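PDB 3TQE: malonyl-CoA-[acyl-carrier-protein] transacylase from Coxiella burnetii, which probably transfers the malonyl group from malonyl-CoA to holo-acyl carrier protein, supplying malonyl-ACP for fatty acid synthesis. Local coordinates for residues L44-L48 with W49-Q53; I147-I150 with C151-A155. All blocks are in the same frame, centred on the assembly; numbering follows the deposited sequence.

Interaction 1: residues L44-L48 with W49-Q53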
# COMPACT_ATOMS: atom_id res chain seq x y z
N LEU A 44 19.28 6.29 -2.22
CA LEU A 44 18.58 7.56 -2.47
C LEU A 44 19.51 8.75 -2.50
O LEU A 44 19.17 9.81 -3.04
CB LEU A 44 17.55 7.79 -1.38
CG LEU A 44 16.39 6.81 -1.38
CD1 LEU A 44 15.69 6.83 -0.01
CD2 LEU A 44 15.44 7.11 -2.51
N ALA A 45 20.64 8.60 -1.82
CA ALA A 45 21.67 9.64 -1.67
C ALA A 45 21.33 10.76 -0.69
O ALA A 45 21.99 11.78 -0.67
CB ALA A 45 22.11 10.22 -3.05
N TYR A 46 20.35 10.53 0.18
CA TYR A 46 20.10 11.41 1.31
C TYR A 46 19.72 10.52 2.49
O TYR A 46 19.47 9.32 2.32
CB TYR A 46 19.00 12.43 1.04
CG TYR A 46 17.64 11.83 0.78
CD1 TYR A 46 16.77 11.58 1.83
CD2 TYR A 46 17.23 11.49 -0.50
CE1 TYR A 46 15.54 11.00 1.62
CE2 TYR A 46 15.98 10.94 -0.72
CZ TYR A 46 15.14 10.70 0.36
OH TYR A 46 13.94 10.14 0.14
N ASP A 47 19.72 11.11 3.68
CA ASP A 47 19.50 10.37 4.91
C ASP A 47 18.02 10.23 5.14
O ASP A 47 17.33 11.13 5.61
CB ASP A 47 20.17 11.10 6.07
CG ASP A 47 20.10 10.35 7.36
OD1 ASP A 47 19.26 9.43 7.51
OD2 ASP A 47 20.88 10.72 8.25
N LEU A 48 17.50 9.07 4.75
CA LEU A 48 16.08 8.84 4.83
C LEU A 48 15.60 8.78 6.27
O LEU A 48 14.51 9.24 6.57
CB LEU A 48 15.75 7.56 4.11
CG LEU A 48 14.27 7.20 4.05
CD1 LEU A 48 13.41 8.26 3.36
CD2 LEU A 48 14.14 5.84 3.33
N TRP A 49 16.39 8.19 7.15
CA TRP A 49 15.97 8.13 8.54
C TRP A 49 15.80 9.53 9.13
O TRP A 49 14.81 9.82 9.77
CB TRP A 49 16.98 7.35 9.34
CG TRP A 49 16.63 7.18 10.77
CD1 TRP A 49 17.26 7.75 11.82
CD2 TRP A 49 15.60 6.35 11.31
NE1 TRP A 49 16.70 7.32 13.01
CE2 TRP A 49 15.67 6.46 12.72
CE3 TRP A 49 14.63 5.53 10.76
CZ2 TRP A 49 14.80 5.80 13.56
CZ3 TRP A 49 13.79 4.84 11.59
CH2 TRP A 49 13.87 4.98 12.99
N ALA A 50 16.75 10.41 8.83
CA ALA A 50 16.67 11.77 9.30
C ALA A 50 15.44 12.46 8.78
O ALA A 50 14.76 13.18 9.50
CB ALA A 50 17.92 12.52 8.89
N LEU A 51 15.09 12.19 7.52
CA LEU A 51 13.92 12.80 6.95
C LEU A 51 12.68 12.30 7.65
O LEU A 51 11.81 13.07 7.99
CB LEU A 51 13.86 12.50 5.45
CG LEU A 51 12.77 13.17 4.62
CD1 LEU A 51 13.21 13.20 3.15
CD2 LEU A 51 11.45 12.48 4.72
N VAL A 52 12.59 11.00 7.88
CA VAL A 52 11.40 10.44 8.50
C VAL A 52 11.28 10.85 9.95
O VAL A 52 10.19 11.03 10.43
CB VAL A 52 11.44 8.91 8.37
CG1 VAL A 52 10.39 8.27 9.22
CG2 VAL A 52 11.29 8.54 6.89
N GLN A 53 12.40 11.01 10.64
CA GLN A 53 12.34 11.37 12.06
C GLN A 53 12.05 12.82 12.27
O GLN A 53 11.34 13.17 13.20
CB GLN A 53 13.62 10.95 12.78
CG GLN A 53 13.82 9.43 12.77
CD GLN A 53 12.58 8.69 13.20
OE1 GLN A 53 12.02 8.96 14.26
NE2 GLN A 53 12.13 7.76 12.37

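Interaction 2: residues I147-I150 with C151-A155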
# COMPACT_ATOMS: atom_id res chain seq x y z
N ILE A 147 -21.36 3.66 -6.56
CA ILE A 147 -20.31 4.63 -6.81
C ILE A 147 -19.90 4.63 -8.27
O ILE A 147 -19.60 5.67 -8.84
CB ILE A 147 -19.11 4.40 -5.87
CG1 ILE A 147 -19.52 4.72 -4.43
CG2 ILE A 147 -17.89 5.24 -6.29
CD1 ILE A 147 -18.60 4.21 -3.38
N GLU A 148 -19.84 3.46 -8.90
CA GLU A 148 -19.54 3.42 -10.33
C GLU A 148 -20.57 4.22 -11.12
O GLU A 148 -20.20 4.94 -12.03
CB GLU A 148 -19.52 1.99 -10.85
CG GLU A 148 -18.33 1.21 -10.39
CD GLU A 148 -18.41 -0.26 -10.82
OE1 GLU A 148 -19.50 -0.73 -11.23
OE2 GLU A 148 -17.37 -0.95 -10.74
N SER A 149 -21.84 4.09 -10.78
CA SER A 149 -22.89 4.80 -11.47
C SER A 149 -22.72 6.30 -11.29
O SER A 149 -22.84 7.07 -12.23
CB SER A 149 -24.24 4.39 -10.91
OG SER A 149 -25.27 5.09 -11.53
N ILE A 150 -22.46 6.69 -10.06
CA ILE A 150 -22.22 8.10 -9.76
C ILE A 150 -21.08 8.64 -10.58
O ILE A 150 -21.15 9.73 -11.15
CB ILE A 150 -21.91 8.32 -8.29
CG1 ILE A 150 -23.20 8.18 -7.47
CG2 ILE A 150 -21.28 9.72 -8.06
CD1 ILE A 150 -22.95 8.04 -5.98
N CYS A 151 -19.99 7.90 -10.63
CA CYS A 151 -18.83 8.39 -11.36
C CYS A 151 -19.15 8.57 -12.83
O CYS A 151 -18.75 9.56 -13.43
CB CYS A 151 -17.63 7.47 -11.17
SG CYS A 151 -16.91 7.55 -9.50
N GLU A 152 -19.91 7.63 -13.41
CA GLU A 152 -20.29 7.73 -14.80
C GLU A 152 -21.12 8.99 -15.02
O GLU A 152 -20.94 9.67 -16.02
CB GLU A 152 -21.07 6.49 -15.24
CG GLU A 152 -20.22 5.23 -15.31
CD GLU A 152 -21.04 3.98 -15.57
OE1 GLU A 152 -22.29 4.08 -15.73
OE2 GLU A 152 -20.43 2.88 -15.60
N ASN A 153 -22.02 9.29 -14.09
CA ASN A 153 -22.90 10.45 -14.24
C ASN A 153 -22.18 11.77 -13.97
O ASN A 153 -22.52 12.80 -14.53
CB ASN A 153 -24.09 10.34 -13.29
CG ASN A 153 -25.03 9.22 -13.67
OD1 ASN A 153 -25.06 8.78 -14.82
ND2 ASN A 153 -25.80 8.75 -12.70
N ALA A 154 -21.18 11.74 -13.10
CA ALA A 154 -20.46 12.95 -12.73
C ALA A 154 -19.37 13.31 -13.72
O ALA A 154 -18.94 14.46 -13.78
CB ALA A 154 -19.84 12.77 -11.37
N ALA A 155 -18.91 12.36 -14.52
CA ALA A 155 -17.71 12.56 -15.30
C ALA A 155 -17.82 13.67 -16.31
O ALA A 155 -16.93 14.49 -16.38
CB ALA A 155 -17.25 11.26 -15.97

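Interaction 1: residues L44-L48 with W49-Q53
Asp47 and Leu48 hand the chain over to the first turn of helix 48-54 through two backbone hydrogen bonds, Leu51 N to Asp47 O at 3.1 Å and Val52 N to Leu48 O at 2.9 Å, each four residues on from the carbonyl it meets. Ahead of them the chain leaves helix 31-44 at Ala45, which has a positive phi of 76°. Asp47 is the N-cap: its OD1 accepts from Ala50 N at 3.0 Å in a nearly straight bond, the N-H meeting the oxygen from above the carboxylate plane. CG stands anti to the backbone N of Asp47 and beside the carbonyl carbon (chi1 -175°), from where the carboxylate reaches forward to the first turn and lays its CG 3.4 Å from Ala50 CB. Tyr46, just before the cap, brings its ring carbon CE1 to 3.6 Å from Leu51 CD1, the methyl coming at the ring obliquely. Between Leu48 and Val52, one turn apart, CD1 of the first lies 4.1 Å from CG2 of the second, a looser apolar touch on the buried side, where Leu48 also packs on Phe37 and Ala40 of helix 31-44. Leu48 N is hydrogen-bonded to Ser41 OG of that helix. Trp49 turns away from the cap, with Gln53 CG 3.5 Å above its ring plane and offset toward the rim, and meets Phe37 edge-to-face. The arrangement is thus an N-capped helix start, with Tyr46 and Leu51 making the N'-to-N4 pairing of a hydrophobic staple. The exposed carboxylate of Asp47 occupies the end where the helix dipole is positive, which would favour its charged form, while Leu48, Leu51 and Val52 are buried.

Interaction 2: residues I147-I150 with C151-A155
Cys151 reaches back one turn to Ile147 in helix 144-155, and with Ile150 and Ser149 carries most of the contact. Cys151 N donates to Ile147 O at 2.9 Å, and the side chain returns over the same turn: SG is anti to the carbonyl carbon of its own residue (chi1 -71°), which leaves it beside the backbone N and swings it back toward Ile147. There it sits 3.3 Å from Ile147 O and 4.1 Å from the methyl CG2 of Ile147, the latter a loose apolar touch between two buried side chains. Ile150 acts mainly through its backbone. Its O takes Ala154 N at 2.8 Å, with the donor almost in line with the carbonyl bond although the N-H bends to 145°, and Ala154 CB rests 3.3 Å from that same oxygen. Ser149 O receives Asn153 N at 3.0 Å; the amide of Asn153 folds back over this turn, and its ND2 stands 3.9 Å from Ser149 OG. Glu148 and Glu152 follow each other on the solvent side, with 5.7 Å between Glu148 OE1 and Glu152 OE2; Glu144 brings another carboxylate close to Glu148, which may disfavour its ionisation. The helix therefore presents two unlike sides. Ile147 and Cys151 lie against Ile173 of strand 170-174, and Cys151 also reaches Val160 and Pro162 of strand 160-167; Ile150 and Ala154 pack on Met186 of helix 177-189, whose Arg182 binds Ala154 O, so the helix is seated on the mixed sheet and beside its neighbouring helix.

Both interactions are local contacts along a helix, each partly buried, but they lie on opposite sides of the chain's centre, with nearest atoms about 32 Å apart, and share no secondary-structure element. Interaction 1 marks a helix start, where an aspartate side chain stands in for a missing backbone acceptor and the buried leucines and Val52 pack against surrounding helices. Interaction 2 lies within a helix already under way; its hydrogen bonds are all between backbone atoms, and its buried side rests on the mixed sheet and helix 177-189. It is also the nearer to an annotated site: Cys151 is about 12 Å from the predicted active-site His205, side chain to side chain, whereas residues 44-53 lie away from the annotated sites.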